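Local coordinates for protein amidase, hydantoinase/carbamoylase family (Burkholderia ambifaria, PDB 5TP4) that probably hydrolyses N-carbamoyl-L-amino acids, as a zinc-dependent amidase of the peptidase M20 family, at residues D26-I30 against L53-W57; L269-A275 against T290-R296; V204-G209 against T356-I360; A84-I89 against K127-I131; M9-E14 against R348-F353. All coordinates share one frame; numbering follows the deposited sequence.

Contact 1 of 5, residues D26-I30 against L53-W57; sequences DMARI and LFAQW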
# COMPACT_ATOMS: atom_id res chain seq x y z
N ASP B 26 -2.04 -41.34 1.76
CA ASP B 26 -3.37 -41.67 2.27
C ASP B 26 -3.93 -40.55 3.13
O ASP B 26 -5.11 -40.21 3.00
CB ASP B 26 -3.33 -42.98 3.07
CG ASP B 26 -3.20 -44.22 2.18
OD1 ASP B 26 -3.56 -44.17 0.98
OD2 ASP B 26 -2.75 -45.26 2.69
N MET B 27 -3.10 -39.95 3.99
CA MET B 27 -3.60 -38.88 4.85
C MET B 27 -3.92 -37.64 4.03
O MET B 27 -4.92 -36.95 4.29
CB MET B 27 -2.59 -38.56 5.96
CG MET B 27 -3.06 -37.51 6.96
SD MET B 27 -4.55 -37.97 7.88
CE MET B 27 -3.87 -39.18 9.06
N ALA B 28 -3.14 -37.38 2.98
CA ALA B 28 -3.43 -36.22 2.14
C ALA B 28 -4.75 -36.34 1.39
O ALA B 28 -5.25 -35.32 0.89
CB ALA B 28 -2.28 -36.00 1.17
N ARG B 29 -5.34 -37.54 1.29
CA ARG B 29 -6.67 -37.64 0.70
C ARG B 29 -7.73 -36.99 1.57
O ARG B 29 -8.78 -36.59 1.05
CB ARG B 29 -7.10 -39.10 0.51
CG ARG B 29 -6.16 -40.00 -0.26
CD ARG B 29 -5.94 -39.55 -1.64
NE ARG B 29 -5.33 -40.64 -2.39
CZ ARG B 29 -5.12 -40.60 -3.70
NH1 ARG B 29 -5.46 -39.52 -4.39
NH2 ARG B 29 -4.56 -41.65 -4.31
N ILE B 30 -7.50 -36.93 2.88
CA ILE B 30 -8.52 -36.53 3.84
C ILE B 30 -8.54 -35.00 3.85
O ILE B 30 -7.60 -34.38 4.33
CB ILE B 30 -8.22 -37.08 5.25
CG1 ILE B 30 -7.98 -38.59 5.18
CG2 ILE B 30 -9.38 -36.76 6.23
CD1 ILE B 30 -9.14 -39.36 4.61
N LEU B 53 -8.28 -41.43 11.40
CA LEU B 53 -7.40 -42.27 10.58
C LEU B 53 -6.07 -42.52 11.28
O LEU B 53 -5.63 -43.67 11.40
CB LEU B 53 -7.17 -41.62 9.21
CG LEU B 53 -6.28 -42.43 8.26
CD1 LEU B 53 -6.91 -43.81 8.06
CD2 LEU B 53 -6.12 -41.69 6.90
N PHE B 54 -5.40 -41.44 11.72
CA PHE B 54 -4.15 -41.57 12.49
C PHE B 54 -4.33 -42.47 13.71
O PHE B 54 -3.49 -43.34 13.98
CB PHE B 54 -3.67 -40.19 12.90
CG PHE B 54 -2.49 -40.21 13.83
CD1 PHE B 54 -1.27 -40.68 13.41
CD2 PHE B 54 -2.64 -39.74 15.14
CE1 PHE B 54 -0.18 -40.70 14.30
CE2 PHE B 54 -1.55 -39.75 16.02
CZ PHE B 54 -0.33 -40.23 15.58
N ALA B 55 -5.41 -42.25 14.48
CA ALA B 55 -5.58 -43.04 15.71
C ALA B 55 -5.72 -44.50 15.37
O ALA B 55 -5.17 -45.37 16.05
CB ALA B 55 -6.81 -42.57 16.51
N GLN B 56 -6.46 -44.79 14.30
CA GLN B 56 -6.65 -46.17 13.90
C GLN B 56 -5.32 -46.83 13.56
O GLN B 56 -5.03 -47.95 14.00
CB GLN B 56 -7.60 -46.22 12.70
CG GLN B 56 -7.69 -47.61 12.10
CD GLN B 56 -8.45 -48.56 13.00
OE1 GLN B 56 -9.55 -48.23 13.47
NE2 GLN B 56 -7.88 -49.73 13.26
N TRP B 57 -4.50 -46.14 12.76
CA TRP B 57 -3.17 -46.65 12.44
C TRP B 57 -2.36 -46.91 13.70
O TRP B 57 -1.67 -47.93 13.81
CB TRP B 57 -2.43 -45.65 11.56
CG TRP B 57 -2.98 -45.60 10.17
CD1 TRP B 57 -3.76 -46.51 9.58
CD2 TRP B 57 -2.72 -44.58 9.20
NE1 TRP B 57 -4.04 -46.13 8.27
CE2 TRP B 57 -3.40 -44.94 8.02
CE3 TRP B 57 -1.98 -43.38 9.22
CZ2 TRP B 57 -3.36 -44.15 6.87
CZ3 TRP B 57 -1.94 -42.60 8.08
CH2 TRP B 57 -2.64 -42.99 6.92

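Contact 2 of 5, residues L269-A275 against T290-R296; sequences LATIGQA and TFTVDLR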
# COMPACT_ATOMS: atom_id res chain seq x y z
N LEU B 269 17.62 -10.53 9.90
CA LEU B 269 16.71 -10.43 8.76
C LEU B 269 15.75 -9.27 8.97
O LEU B 269 15.43 -8.92 10.10
CB LEU B 269 15.86 -11.69 8.59
CG LEU B 269 16.61 -13.02 8.54
CD1 LEU B 269 15.56 -14.14 8.60
CD2 LEU B 269 17.53 -13.14 7.29
N ALA B 270 15.28 -8.69 7.87
CA ALA B 270 14.22 -7.70 8.00
C ALA B 270 13.39 -7.67 6.74
O ALA B 270 13.90 -7.83 5.63
CB ALA B 270 14.75 -6.29 8.28
N THR B 271 12.10 -7.42 6.93
CA THR B 271 11.11 -7.52 5.88
C THR B 271 10.09 -6.42 6.07
O THR B 271 9.50 -6.31 7.14
CB THR B 271 10.39 -8.87 5.94
OG1 THR B 271 11.34 -9.94 6.07
CG2 THR B 271 9.53 -9.07 4.69
N ILE B 272 9.84 -5.63 5.02
CA ILE B 272 8.74 -4.69 5.01
C ILE B 272 7.64 -5.36 4.19
O ILE B 272 7.69 -5.39 2.95
CB ILE B 272 9.14 -3.32 4.46
CG1 ILE B 272 10.18 -2.68 5.40
CG2 ILE B 272 7.89 -2.44 4.30
CD1 ILE B 272 10.76 -1.37 4.84
N GLY B 273 6.69 -5.95 4.89
CA GLY B 273 5.65 -6.74 4.26
C GLY B 273 4.36 -6.01 3.94
O GLY B 273 3.61 -6.46 3.07
N GLN B 274 4.07 -4.92 4.63
CA GLN B 274 2.91 -4.11 4.31
C GLN B 274 3.34 -2.66 4.20
O GLN B 274 4.23 -2.23 4.94
CB GLN B 274 1.80 -4.21 5.39
CG GLN B 274 1.36 -5.63 5.68
CD GLN B 274 0.28 -5.70 6.74
OE1 GLN B 274 -0.02 -4.72 7.44
NE2 GLN B 274 -0.32 -6.87 6.87
N ALA B 275 2.77 -1.95 3.23
CA ALA B 275 3.14 -0.55 3.07
C ALA B 275 2.12 0.12 2.18
O ALA B 275 1.59 -0.49 1.23
CB ALA B 275 4.55 -0.40 2.47
N THR B 290 2.48 4.62 5.77
CA THR B 290 2.67 3.62 6.82
C THR B 290 3.34 2.40 6.21
O THR B 290 3.08 2.03 5.06
CB THR B 290 1.35 3.20 7.49
OG1 THR B 290 0.43 2.70 6.50
CG2 THR B 290 0.73 4.38 8.28
N PHE B 291 4.23 1.76 6.98
CA PHE B 291 4.70 0.45 6.56
C PHE B 291 5.02 -0.35 7.81
O PHE B 291 5.16 0.21 8.90
CB PHE B 291 5.90 0.56 5.63
CG PHE B 291 7.08 1.29 6.19
CD1 PHE B 291 7.18 2.67 6.07
CD2 PHE B 291 8.13 0.60 6.78
CE1 PHE B 291 8.31 3.35 6.56
CE2 PHE B 291 9.26 1.27 7.26
CZ PHE B 291 9.36 2.64 7.14
N THR B 292 5.09 -1.67 7.65
CA THR B 292 5.42 -2.55 8.77
C THR B 292 6.84 -3.07 8.59
O THR B 292 7.37 -3.15 7.48
CB THR B 292 4.46 -3.75 8.89
OG1 THR B 292 4.54 -4.57 7.70
CG2 THR B 292 3.04 -3.26 9.09
N VAL B 293 7.48 -3.41 9.71
CA VAL B 293 8.80 -4.03 9.69
C VAL B 293 8.73 -5.31 10.50
O VAL B 293 8.26 -5.30 11.64
CB VAL B 293 9.89 -3.10 10.26
CG1 VAL B 293 11.20 -3.80 10.20
CG2 VAL B 293 9.99 -1.81 9.44
N ASP B 294 9.21 -6.40 9.91
CA ASP B 294 9.46 -7.66 10.61
C ASP B 294 10.97 -7.79 10.74
O ASP B 294 11.68 -7.83 9.73
CB ASP B 294 8.84 -8.81 9.81
CG ASP B 294 9.13 -10.20 10.39
OD1 ASP B 294 10.30 -10.60 10.45
OD2 ASP B 294 8.14 -10.92 10.70
N LEU B 295 11.47 -7.82 11.98
CA LEU B 295 12.90 -7.93 12.29
C LEU B 295 13.18 -9.26 12.96
O LEU B 295 12.46 -9.66 13.87
CB LEU B 295 13.35 -6.84 13.27
CG LEU B 295 13.46 -5.39 12.85
CD1 LEU B 295 14.01 -4.62 14.06
CD2 LEU B 295 14.39 -5.27 11.66
N ARG B 296 14.26 -9.93 12.55
CA ARG B 296 14.63 -11.20 13.16
C ARG B 296 16.12 -11.24 13.46
O ARG B 296 16.93 -10.64 12.76
CB ARG B 296 14.32 -12.38 12.26
CG ARG B 296 13.00 -12.25 11.59
CD ARG B 296 12.11 -13.38 11.92
NE ARG B 296 10.73 -13.12 11.54
CZ ARG B 296 9.78 -14.04 11.57
NH1 ARG B 296 10.08 -15.30 11.93
NH2 ARG B 296 8.53 -13.70 11.26
O HOH W 1 12.19 -10.55 8.48
O HOH W 2 6.57 -6.45 7.84

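Contact 3 of 5, residues V204-G209 against T356-I360; sequences VLEANG and TNERI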
# COMPACT_ATOMS: atom_id res chain seq x y z
N VAL B 204 16.79 -23.10 2.19
CA VAL B 204 18.22 -23.29 2.45
C VAL B 204 18.65 -24.73 2.18
O VAL B 204 19.65 -24.97 1.49
CB VAL B 204 18.57 -22.89 3.89
CG1 VAL B 204 20.02 -23.26 4.17
CG2 VAL B 204 18.30 -21.42 4.11
N LEU B 205 17.96 -25.70 2.76
CA LEU B 205 18.44 -27.07 2.61
C LEU B 205 18.33 -27.52 1.16
O LEU B 205 19.24 -28.18 0.64
CB LEU B 205 17.65 -28.01 3.53
CG LEU B 205 17.69 -27.63 5.01
CD1 LEU B 205 16.72 -28.54 5.81
CD2 LEU B 205 19.11 -27.77 5.53
N GLU B 206 17.23 -27.17 0.49
CA GLU B 206 17.07 -27.57 -0.91
C GLU B 206 18.13 -26.91 -1.78
O GLU B 206 18.73 -27.57 -2.65
CB GLU B 206 15.66 -27.22 -1.39
CG GLU B 206 15.22 -28.00 -2.62
CD GLU B 206 15.51 -27.25 -3.88
OE1 GLU B 206 15.64 -26.01 -3.80
OE2 GLU B 206 15.61 -27.90 -4.94
N ALA B 207 18.41 -25.63 -1.54
CA ALA B 207 19.40 -24.91 -2.34
C ALA B 207 20.80 -25.45 -2.14
O ALA B 207 21.62 -25.41 -3.07
CB ALA B 207 19.35 -23.42 -2.01
N ASN B 208 21.11 -25.94 -0.95
CA ASN B 208 22.44 -26.46 -0.64
C ASN B 208 22.59 -27.95 -0.87
O ASN B 208 23.69 -28.48 -0.68
CB ASN B 208 22.79 -26.15 0.82
CG ASN B 208 23.13 -24.70 1.03
OD1 ASN B 208 23.54 -24.03 0.09
ND2 ASN B 208 22.96 -24.21 2.25
N GLY B 209 21.52 -28.65 -1.24
CA GLY B 209 21.62 -30.10 -1.28
C GLY B 209 21.82 -30.72 0.09
O GLY B 209 22.41 -31.79 0.20
N THR B 356 24.13 -35.49 4.36
CA THR B 356 24.54 -34.10 4.41
C THR B 356 23.68 -33.37 5.43
O THR B 356 22.50 -33.67 5.61
CB THR B 356 24.45 -33.44 3.02
OG1 THR B 356 23.11 -33.52 2.53
CG2 THR B 356 25.32 -34.20 2.07
N ASN B 357 24.29 -32.43 6.15
CA ASN B 357 23.62 -31.84 7.29
C ASN B 357 24.16 -30.44 7.53
O ASN B 357 25.33 -30.15 7.27
CB ASN B 357 23.79 -32.72 8.56
CG ASN B 357 25.24 -32.86 8.99
OD1 ASN B 357 25.72 -32.05 9.78
ND2 ASN B 357 25.94 -33.87 8.47
N GLU B 358 23.30 -29.57 8.08
CA GLU B 358 23.79 -28.27 8.52
C GLU B 358 22.91 -27.76 9.64
O GLU B 358 21.71 -28.07 9.72
CB GLU B 358 23.85 -27.24 7.38
CG GLU B 358 22.51 -26.77 6.82
CD GLU B 358 22.70 -25.90 5.56
OE1 GLU B 358 22.93 -24.67 5.70
OE2 GLU B 358 22.63 -26.44 4.43
N ARG B 359 23.52 -26.97 10.52
CA ARG B 359 22.75 -26.27 11.55
C ARG B 359 21.92 -25.16 10.91
O ARG B 359 22.38 -24.47 9.99
CB ARG B 359 23.69 -25.69 12.61
CG ARG B 359 24.31 -26.76 13.49
CD ARG B 359 25.34 -26.19 14.44
NE ARG B 359 24.78 -25.34 15.49
CZ ARG B 359 24.30 -25.78 16.65
NH1 ARG B 359 24.27 -27.08 16.92
NH2 ARG B 359 23.82 -24.92 17.54
N ILE B 360 20.68 -25.02 11.37
CA ILE B 360 19.75 -24.06 10.76
C ILE B 360 18.77 -23.60 11.83
O ILE B 360 18.41 -24.36 12.73
CB ILE B 360 19.03 -24.75 9.57
CG1 ILE B 360 18.09 -23.78 8.84
CG2 ILE B 360 18.22 -25.97 10.06
CD1 ILE B 360 17.74 -24.29 7.41
O HOH W 3 23.83 -22.14 4.36

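Contact 4 of 5, residues A84-I89 against K127-I131; sequences AAPVLI and KPLEI. With EDO (1,2-ethanediol), chain S.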
# COMPACT_ATOMS: atom_id res chain seq x y z
N ALA B 84 9.22 -44.23 33.94
CA ALA B 84 9.90 -43.16 33.21
C ALA B 84 8.93 -42.29 32.41
O ALA B 84 7.94 -42.76 31.85
CB ALA B 84 10.94 -43.75 32.26
N ALA B 85 9.24 -40.99 32.36
CA ALA B 85 8.53 -40.07 31.49
C ALA B 85 8.82 -40.41 30.03
O ALA B 85 9.91 -40.90 29.71
CB ALA B 85 8.94 -38.64 31.79
N PRO B 86 7.88 -40.14 29.13
CA PRO B 86 8.05 -40.52 27.72
C PRO B 86 8.94 -39.56 26.95
O PRO B 86 9.10 -38.38 27.28
CB PRO B 86 6.61 -40.49 27.18
CG PRO B 86 5.93 -39.42 28.01
CD PRO B 86 6.55 -39.56 29.39
N VAL B 87 9.52 -40.11 25.89
CA VAL B 87 10.07 -39.32 24.80
C VAL B 87 8.93 -39.11 23.82
O VAL B 87 8.30 -40.08 23.38
CB VAL B 87 11.25 -40.04 24.14
CG1 VAL B 87 11.68 -39.26 22.86
CG2 VAL B 87 12.37 -40.21 25.15
N LEU B 88 8.65 -37.85 23.50
CA LEU B 88 7.45 -37.48 22.76
C LEU B 88 7.89 -37.03 21.37
O LEU B 88 8.80 -36.21 21.25
CB LEU B 88 6.71 -36.36 23.51
CG LEU B 88 5.35 -35.79 23.16
CD1 LEU B 88 4.25 -36.86 23.08
CD2 LEU B 88 5.03 -34.76 24.21
N ILE B 89 7.25 -37.58 20.35
CA ILE B 89 7.43 -37.18 18.96
C ILE B 89 6.15 -36.49 18.54
O ILE B 89 5.09 -37.10 18.60
CB ILE B 89 7.68 -38.40 18.05
CG1 ILE B 89 8.94 -39.15 18.46
CG2 ILE B 89 7.70 -37.98 16.56
CD1 ILE B 89 9.15 -40.43 17.62
N LYS B 127 12.64 -45.88 28.10
CA LYS B 127 11.60 -44.90 28.32
C LYS B 127 10.47 -45.14 27.32
O LYS B 127 10.72 -45.55 26.19
CB LYS B 127 12.14 -43.49 28.13
CG LYS B 127 13.32 -43.19 28.99
CD LYS B 127 13.55 -41.71 29.03
CE LYS B 127 14.17 -41.31 30.36
NZ LYS B 127 15.61 -41.62 30.38
N PRO B 128 9.24 -44.87 27.72
CA PRO B 128 8.13 -44.98 26.76
C PRO B 128 8.23 -43.93 25.66
O PRO B 128 8.87 -42.89 25.81
CB PRO B 128 6.89 -44.75 27.63
CG PRO B 128 7.42 -43.92 28.80
CD PRO B 128 8.79 -44.46 29.07
N LEU B 129 7.58 -44.23 24.53
CA LEU B 129 7.42 -43.29 23.43
C LEU B 129 5.97 -42.85 23.35
O LEU B 129 5.06 -43.64 23.61
CB LEU B 129 7.82 -43.91 22.07
CG LEU B 129 9.22 -44.48 21.91
CD1 LEU B 129 9.52 -44.78 20.41
CD2 LEU B 129 10.21 -43.50 22.44
N GLU B 130 5.76 -41.59 22.97
CA GLU B 130 4.42 -41.13 22.65
C GLU B 130 4.50 -40.31 21.37
O GLU B 130 5.50 -39.63 21.13
CB GLU B 130 3.81 -40.31 23.78
CG GLU B 130 3.41 -41.20 24.98
CD GLU B 130 2.75 -40.44 26.12
OE1 GLU B 130 2.27 -39.31 25.87
OE2 GLU B 130 2.68 -40.96 27.25
N ILE B 131 3.47 -40.42 20.55
CA ILE B 131 3.34 -39.57 19.37
C ILE B 131 2.17 -38.63 19.65
O ILE B 131 1.14 -39.07 20.20
CB ILE B 131 3.06 -40.38 18.09
CG1 ILE B 131 4.02 -41.55 17.93
CG2 ILE B 131 3.11 -39.49 16.87
CD1 ILE B 131 3.41 -42.52 16.93
C1 EDO S . 2.69 -36.04 29.02
O1 EDO S . 2.91 -37.06 30.01
C2 EDO S . 2.64 -36.70 27.65
O2 EDO S . 1.49 -37.56 27.61

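Contact 5 of 5, residues M9-E14 against R348-F353; sequences MKDLLE and RAAEAF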
# COMPACT_ATOMS: atom_id res chain seq x y z
N MET B 9 24.04 -46.03 17.36
CA MET B 9 23.76 -45.34 16.10
C MET B 9 24.37 -46.08 14.92
O MET B 9 23.80 -46.09 13.83
CB MET B 9 24.27 -43.90 16.14
CG MET B 9 23.60 -43.01 17.19
SD MET B 9 22.46 -41.86 16.43
CE MET B 9 21.97 -40.76 17.79
N LYS B 10 25.56 -46.67 15.11
CA LYS B 10 26.25 -47.28 13.98
C LYS B 10 25.55 -48.53 13.45
O LYS B 10 25.96 -49.02 12.39
CB LYS B 10 27.71 -47.62 14.36
N ASP B 11 24.52 -49.04 14.14
CA ASP B 11 23.71 -50.12 13.58
C ASP B 11 22.88 -49.65 12.40
O ASP B 11 22.47 -50.48 11.57
CB ASP B 11 22.80 -50.73 14.65
CG ASP B 11 23.57 -51.50 15.71
OD1 ASP B 11 24.78 -51.75 15.53
OD2 ASP B 11 22.95 -51.84 16.72
N LEU B 12 22.63 -48.33 12.30
CA LEU B 12 21.95 -47.71 11.15
C LEU B 12 20.58 -48.35 10.91
O LEU B 12 20.22 -48.72 9.79
CB LEU B 12 22.81 -47.78 9.89
CG LEU B 12 24.15 -47.02 9.91
CD1 LEU B 12 24.81 -47.03 8.54
CD2 LEU B 12 23.96 -45.59 10.44
N LEU B 13 19.82 -48.50 11.99
CA LEU B 13 18.45 -48.96 11.87
C LEU B 13 17.67 -47.98 11.01
O LEU B 13 17.68 -46.77 11.27
CB LEU B 13 17.81 -49.05 13.26
CG LEU B 13 16.38 -49.59 13.32
CD1 LEU B 13 16.35 -51.07 12.95
CD2 LEU B 13 15.83 -49.36 14.73
N GLU B 14 16.98 -48.49 9.97
CA GLU B 14 16.27 -47.65 9.01
C GLU B 14 14.77 -47.92 9.03
O GLU B 14 14.32 -49.02 9.39
CB GLU B 14 16.78 -47.88 7.60
CG GLU B 14 18.20 -47.46 7.41
CD GLU B 14 18.64 -47.52 5.96
OE1 GLU B 14 17.83 -47.93 5.10
OE2 GLU B 14 19.80 -47.16 5.69
N ARG B 348 24.26 -36.33 15.62
CA ARG B 348 24.99 -37.58 15.61
C ARG B 348 24.31 -38.60 14.71
O ARG B 348 24.98 -39.39 14.04
CB ARG B 348 25.15 -38.15 17.03
CG ARG B 348 25.99 -37.33 17.98
CD ARG B 348 26.04 -38.01 19.38
NE ARG B 348 26.98 -37.33 20.28
CZ ARG B 348 28.28 -37.64 20.36
NH1 ARG B 348 28.80 -38.62 19.61
NH2 ARG B 348 29.06 -36.96 21.18
N ALA B 349 22.97 -38.61 14.69
CA ALA B 349 22.27 -39.55 13.82
C ALA B 349 22.54 -39.21 12.36
O ALA B 349 22.82 -40.11 11.54
CB ALA B 349 20.77 -39.56 14.11
N ALA B 350 22.49 -37.92 12.03
CA ALA B 350 22.80 -37.53 10.65
C ALA B 350 24.21 -37.94 10.29
O ALA B 350 24.47 -38.44 9.18
CB ALA B 350 22.62 -36.02 10.46
N GLU B 351 25.16 -37.72 11.20
CA GLU B 351 26.54 -38.04 10.86
C GLU B 351 26.74 -39.54 10.72
O GLU B 351 27.50 -39.99 9.85
CB GLU B 351 27.50 -37.46 11.91
CG GLU B 351 27.47 -35.93 11.89
CD GLU B 351 28.37 -35.31 12.95
OE1 GLU B 351 29.32 -35.98 13.40
OE2 GLU B 351 28.12 -34.14 13.32
N ALA B 352 26.08 -40.33 11.57
CA ALA B 352 26.27 -41.78 11.51
C ALA B 352 25.84 -42.34 10.15
O ALA B 352 26.45 -43.29 9.64
CB ALA B 352 25.49 -42.48 12.62
N PHE B 353 24.76 -41.81 9.58
CA PHE B 353 24.26 -42.21 8.27
C PHE B 353 25.04 -41.58 7.12
O PHE B 353 24.86 -41.99 5.95
CB PHE B 353 22.79 -41.83 8.15
CG PHE B 353 21.84 -42.83 8.73
CD1 PHE B 353 21.50 -43.95 8.01
CD2 PHE B 353 21.30 -42.64 9.99
CE1 PHE B 353 20.61 -44.87 8.54
CE2 PHE B 353 20.41 -43.56 10.53
CZ PHE B 353 20.06 -44.69 9.80

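Contact 1 of 5, residues D26-I30 against L53-W57
L53 reaches from helix 45-60 toward the end of helix 17-28, where the side chains of M27 and I30 receive it. Followed outward, its CB comes first to the methyl of M27, with L53 CB 4.1 Å from M27 CE. The next carbon, CG, stays beside that same methyl while resting over one face of the W57 ring, offset toward the rim. At the tip, CD2 lies 4.0 Å from M27 CE and 4.0 Å from I30 CG1, so a single methyl packs against both. Leucine suits the place because its length carries CD2 to M27 and I30 while CG rests over the indole. M27 runs past it in the opposite sense, with CG anti to the backbone N (chi1 -177°) and the chain then bending at chi2 and chi3, which brings CE down on helix 45-60 itself, 3.8 Å from F54 N.

Here two helices of the zinc-binding part of an M20 fold meet side chain to side chain, and helix 105-121 backs them through V105, V108, L109 and L112. Unbranched and flexible, methionine can bend its methyl among L53, F54 and W57; its CE also lies 4.0 Å from W57 CZ3, meeting the ring at an oblique angle. D26 gives this ring only its CB, which sits in the plane at the indole edge, 3.9 Å from W57 CH2. The indole meanwhile makes a cation-pi contact with R116.

Contact 2 of 5, residues L269-A275 against T290-R296
L269, A270 and T271 pair with R296, L295 and D294 as antiparallel strands. L269 and R296 form a hydrogen-bonded pair, as do T271 and D294, where D294 N reaches T271 O at 2.8 Å. Between them the non-hydrogen-bonded pair puts A270 CB 3.5 Å from L295 CD2, and alanine leaves room there for the leucine methyl.

Beyond T271 the register slips by one, and T292 spans the shift. Its OG1, held between backbone N and carbonyl carbon (chi1 62°), accepts Q274 N at 3.1 Å along a bent path of 137°, while T292 N binds Q274 O at 2.9 Å. Water 2 accepts from T292 OG1 and G273 N and donates to T271 O, bridging the two strands where the register shifts. F291, on the face of A270 and L295, meets I272 CD1 with its CD2 at 3.8 Å, and the two side chains slant across each other against helix 246-262.

The face of T271, D294 and R296 also carries polar groups. R296 grips D294 side-on: R296 NE meets D294 OD1 at 2.8 Å and NH2 meets OD2, each on a syn lone pair and nearly in the guanidinium plane. W223 adds a bond to OD2, and Q219 one to R296 NH1. T271 OG1 is bound by R243 of the second subunit and by water 1, consistent with the dimerisation domain of M20 enzymes.

Its rotation restrained by the carboxylate, R296 also salt-bridges through NH1 a bound MES, probably from the crystallisation liquor, which suggests that the guanidinium can still receive an anion while serving D294.

Contact 3 of 5, residues V204-G209 against T356-I360
Helix 204-208, just before G209, and strand 357-360 run roughly antiparallel, their axes 10.1 Å apart at 149°, wide enough for side chains to fill the space between. The helix closes in a Schellman motif at G209, whose positive phi (66°) suits a residue without a side chain. Its carbonyl accepts a bond across the contact: T356 OG1 donates to G209 O at 3.0 Å, in the carbonyl plane and on a lone pair. The same hydroxyl is bound by T211 N, so threonine, both donor and acceptor, links the helix end to the following chain.

E358 reaches the helix in two ways. Its CG sits between backbone N and carbonyl carbon (chi1 69°), and the chain then extends, its methylene CG packing 3.8 Å from L205 CD2. The carboxylate is nearly coplanar with the N208 amide, and N208 ND2 donates to the syn lone pair of E358 OE2 at 3.1 Å. T210 OG1 holds that same oxygen, while water 3 donates to OE1 at 3.0 Å. Two bonds on OE2 and one on OE1 should restrain rotation of the group. V204 CG1 lies alongside OE1. Further along the strand, the extended branch of I360 spans the gap to the helix, where V204 and L205 offer apolar carbons: I360 CD1 stands 3.9 Å from V204 CB and 4.1 Å from L205 CG.

Around this surface contact, strand 212-229 pairs in parallel with the I360 strand, F381 of strand 377-382 covers both L205 and I360, E200 binds the amides of V204 and L205, and Y242 of the second subunit packs on N208.

Contact 4 of 5, residues A84-I89 against K127-I131
Two torsions bring L88 and E130 together on one face of the sheet. With CG anti to the backbone N (chi1 -173°) and a turn at chi2 of 56°, L88 folds its CD1 over the neighbouring strand to stand 3.5 Å from E130 CB. E130 then extends beyond CG, laying its carboxylate beside the ring of P86, with OE2 3.7 Å from P86 CG. The apolar stem and charged end of glutamate fit the face that L88 and E130 share: R76 forms a salt bridge with OE2, and an ethanediol molecule, probably from the crystallisation liquor, donates through its O2 to OE1 at 2.6 Å.

The backbones join as parallel neighbours. V87 N binds P128 O at 2.9 Å, E130 N binds V87 O, and I89 N binds E130 O at 2.8 Å, the last one close to straight at 172°. Strands 87-91 and 129-133 are the two arms of a beta-alpha-beta unit whose helix, 105-121, packs on the other face, where I89, L129 and I131 meet V114, L118 and V115. V87 CB, also on that face, touches L129 CD2 at 4.0 Å.

Ahead of the strands come two prolines. Neither can donate a backbone N-H; their rings pack, P86 CB lying 3.9 Å from P128 CG, while the small A84 sets its CB against P128 CD. A85 O, covered by K127 and P128, has no polar partner in the model.

Contact 5 of 5, residues M9-E14 against R348-F353
L12 sets its CD2 methyl squarely over the F353 ring, 3.7 Å from the ring centroid and only 6° off the normal, a CH-pi contact with the full aromatic face. The same methyl comes 3.5 Å from A352 O and lies near A352 CB, filling the corner where the helix backbone and the ring meet. At the ring's edge the chemistry changes. L13 O approaches in the ring plane, 3.5 Å from F353 CZ, and E14 OE2 does likewise beside CE1, so oxygens meet the faintly positive C-H rim, while E14 CG packs 3.7 Å from CE1. The E14 carboxylate is turned 39° from the ring. Phenylalanine suits this place because its face and its edge take different partners; Y355 stacks on the ring as well.

The arrangement lays the beginning of the chain across the end of helix 340-353. A short 3-10 turn, M9 to D11, is closed by L12 N on M9 O at 3.0 Å; L12 itself then adopts positive backbone angles, which turn the chain along the ring. N410 of helix 398-416 binds L13 O, and L13 packs on L413 of that helix, so the segment touches helix 398-416 as well.

M9 covers the previous turn of helix 340-353. A bend at chi2 (-106°) lowers its sulfur onto A349, with SD 3.5 Å from A349 CA, while M9 CB meets A352 CB at 4.0 Å. Alanine at both positions keeps the helix surface low, which lets the sulfur come close to the helix backbone.

Contacts 1 and 4 touch through F54 CZ and I131 CG2 at 3.7 Å, joining the helix pair to the parallel strands. The F54 side chain is about 10 Å from that of the zinc ligand H92, and the side chain of I89 about 10 Å from that of the ligand H198, to which the side chain of L205 in contact 3 comes within about 9 Å. Contacts 3 and 5 meet where N357 CB packs on A350 CB at 4.0 Å, at the junction of helix 340-353 and its following strand. Contact 2 comes within about 9 Å of contact 3 at their nearest atoms; both touch the second subunit, and the side chain of R296 lies about 13 Å from a zinc ion.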